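Local coordinates for computational Design of Enzyme (Synthetic construct, PDB 3TP4), which is a computationally designed enzyme, probably built on a TIM-barrel glycosyl hydrolase scaffold to present an activated serine in a catalytic triad, at residues I166-R171 / S211-A216. Numbering follows the deposited sequence.
Sequences IPIVFR and SNFLYA
I168-R171 and F213-A216 run parallel as neighbouring barrel strands, their axes 36° apart and 4.5 Å at closest approach, in the (beta/alpha)8 TIM barrel expected of the glycosyl hydrolase family 26 scaffold; the chain between them passes through helix 190-207, as in a beta-alpha-beta crossover. The ladder follows from alternating bonds: I168 N to N212 O, L214 N to I168 O, F170 N to L214 O at 2.7 Å, and A216 N to F170 O. I168, F170, F213 and Y215 lie on the helix-facing side, where F170 and Y215 meet L204 of helix 190-207. Here CB of F170 sits over one face of the F213 ring, 3.8 Å from its centroid and 17° off the normal, a CH-pi contact. The F170 and F213 ring planes are close to parallel, but a lateral offset leaves the centroids 4.8 Å apart and little of one ring above the other. I168 lies alongside F213, its CB 3.8 Å from F213 CE1, while Y215 CE2 meets the F170 ring at its edge. On the other face, chi1 of -179° turns V169 CG1 to the carbonyl side, toward A216, whose CB it touches at 3.8 Å. The straight R171 side chain runs obliquely forward from the strand to put NH2 in a salt bridge with D246 and a hydrogen bond with G218 O, near, but not touching, the putative triad of S70, H37 and E320. At the opposite end of the ladder, N212 ND2 also bonds A155 O and donates to I166 O at 2.9 Å, approaching from above the carbonyl plane.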
loop_
_atom_site.group_PDB
_atom_site.type_symbol
_atom_site.label_atom_id
_atom_site.label_comp_id
_atom_site.label_asym_id
_atom_site.label_seq_id
_atom_site.Cartn_x
_atom_site.Cartn_y
_atom_site.Cartn_z
ATOM N N ILE A 166 8.731 -11.331 10.340
ATOM C CA ILE A 166 9.403 -10.249 9.627
ATOM C C ILE A 166 8.380 -9.172 9.243
ATOM O O ILE A 166 7.378 -9.470 8.595
ATOM C CB ILE A 166 10.046 -10.795 8.349
ATOM C CG1 ILE A 166 11.030 -11.922 8.688
ATOM C CG2 ILE A 166 10.734 -9.685 7.563
ATOM C CD1 ILE A 166 11.524 -12.653 7.472
ATOM N N PRO A 167 8.618 -7.919 9.654
ATOM C CA PRO A 167 7.656 -6.871 9.289
ATOM C C PRO A 167 7.593 -6.665 7.781
ATOM O O PRO A 167 8.599 -6.813 7.085
ATOM C CB PRO A 167 8.203 -5.623 9.997
ATOM C CG PRO A 167 9.037 -6.179 11.132
ATOM C CD PRO A 167 9.661 -7.423 10.569
ATOM N N ILE A 168 6.401 -6.348 7.287
ATOM C CA ILE A 168 6.162 -6.169 5.864
ATOM C C ILE A 168 5.337 -4.902 5.648
ATOM O O ILE A 168 4.328 -4.686 6.324
ATOM C CB ILE A 168 5.394 -7.378 5.271
ATOM C CG1 ILE A 168 6.292 -8.615 5.234
ATOM C CG2 ILE A 168 4.911 -7.079 3.858
ATOM C CD1 ILE A 168 5.541 -9.881 4.878
ATOM N N VAL A 169 5.783 -4.051 4.736
ATOM C CA VAL A 169 4.994 -2.888 4.351
ATOM C C VAL A 169 4.048 -3.345 3.257
ATOM O O VAL A 169 4.470 -3.593 2.118
ATOM C CB VAL A 169 5.893 -1.752 3.834
ATOM C CG1 VAL A 169 5.050 -0.536 3.460
ATOM C CG2 VAL A 169 6.932 -1.395 4.887
ATOM N N PHE A 170 2.784 -3.518 3.623
ATOM C CA PHE A 170 1.784 -4.083 2.723
ATOM C C PHE A 170 0.973 -2.969 2.093
ATOM O O PHE A 170 0.420 -2.135 2.802
ATOM C CB PHE A 170 0.835 -5.014 3.495
ATOM C CG PHE A 170 -0.265 -5.571 2.657
ATOM C CD1 PHE A 170 0.024 -6.309 1.514
ATOM C CD2 PHE A 170 -1.593 -5.366 3.006
ATOM C CE1 PHE A 170 -0.989 -6.832 0.737
ATOM C CE2 PHE A 170 -2.613 -5.888 2.232
ATOM C CZ PHE A 170 -2.314 -6.619 1.099
ATOM N N ARG A 171 0.912 -2.958 0.766
ATOM C CA ARG A 171 0.223 -1.914 0.027
ATOM C C ARG A 171 -0.943 -2.504 -0.751
ATOM O O ARG A 171 -0.773 -2.965 -1.887
ATOM C CB ARG A 171 1.178 -1.226 -0.948
ATOM C CG ARG A 171 0.509 -0.125 -1.751
ATOM C CD ARG A 171 1.477 0.531 -2.729
ATOM N NE ARG A 171 0.848 1.674 -3.384
ATOM C CZ ARG A 171 1.434 2.427 -4.308
ATOM N NH1 ARG A 171 2.687 2.170 -4.692
ATOM N NH2 ARG A 171 0.761 3.436 -4.842
ATOM N N SER A 211 -0.179 -9.521 12.388
ATOM C CA SER A 211 0.454 -8.608 13.324
ATOM C C SER A 211 1.793 -8.063 12.829
ATOM O O SER A 211 2.463 -7.324 13.548
ATOM C CB SER A 211 0.643 -9.287 14.690
ATOM O OG SER A 211 1.550 -10.371 14.584
ATOM N N ASN A 212 2.185 -8.423 11.610
ATOM C CA ASN A 212 3.477 -7.970 11.077
ATOM C C ASN A 212 3.350 -7.118 9.810
ATOM O O ASN A 212 4.274 -7.065 8.997
ATOM C CB ASN A 212 4.454 -9.153 10.865
ATOM C CG ASN A 212 3.905 -10.208 9.912
ATOM O OD1 ASN A 212 2.719 -10.530 9.949
ATOM N ND2 ASN A 212 4.765 -10.745 9.048
ATOM N N PHE A 213 2.206 -6.447 9.656
ATOM C CA PHE A 213 1.997 -5.513 8.553
ATOM C C PHE A 213 2.023 -4.038 8.987
ATOM O O PHE A 213 1.465 -3.653 10.031
ATOM C CB PHE A 213 0.658 -5.761 7.846
ATOM C CG PHE A 213 0.678 -6.871 6.833
ATOM C CD1 PHE A 213 1.807 -7.631 6.630
ATOM C CD2 PHE A 213 -0.451 -7.141 6.073
ATOM C CE1 PHE A 213 1.813 -8.645 5.695
ATOM C CE2 PHE A 213 -0.453 -8.153 5.143
ATOM C CZ PHE A 213 0.685 -8.909 4.951
ATOM N N LEU A 214 2.669 -3.226 8.158
ATOM C CA LEU A 214 2.456 -1.787 8.124
ATOM C C LEU A 214 1.673 -1.544 6.834
ATOM O O LEU A 214 1.882 -2.240 5.845
ATOM C CB LEU A 214 3.789 -1.037 8.088
ATOM C CG LEU A 214 4.678 -1.234 9.319
ATOM C CD1 LEU A 214 6.011 -0.481 9.193
ATOM C CD2 LEU A 214 3.930 -0.809 10.605
ATOM N N TYR A 215 0.759 -0.584 6.849
ATOM C CA TYR A 215 -0.166 -0.420 5.733
ATOM C C TYR A 215 0.161 0.802 4.896
ATOM O O TYR A 215 0.173 1.919 5.396
ATOM C CB TYR A 215 -1.616 -0.393 6.235
ATOM C CG TYR A 215 -2.053 -1.747 6.742
ATOM C CD1 TYR A 215 -1.910 -2.090 8.088
ATOM C CD2 TYR A 215 -2.566 -2.695 5.872
ATOM C CE1 TYR A 215 -2.293 -3.331 8.555
ATOM C CE2 TYR A 215 -2.949 -3.945 6.327
ATOM C CZ TYR A 215 -2.813 -4.253 7.666
ATOM O OH TYR A 215 -3.192 -5.495 8.105
ATOM N N ALA A 216 0.442 0.575 3.619
ATOM C CA ALA A 216 0.799 1.661 2.716
ATOM C C ALA A 216 -0.338 1.971 1.748
ATOM O O ALA A 216 -1.093 1.084 1.345
ATOM C CB ALA A 216 2.088 1.324 1.948
#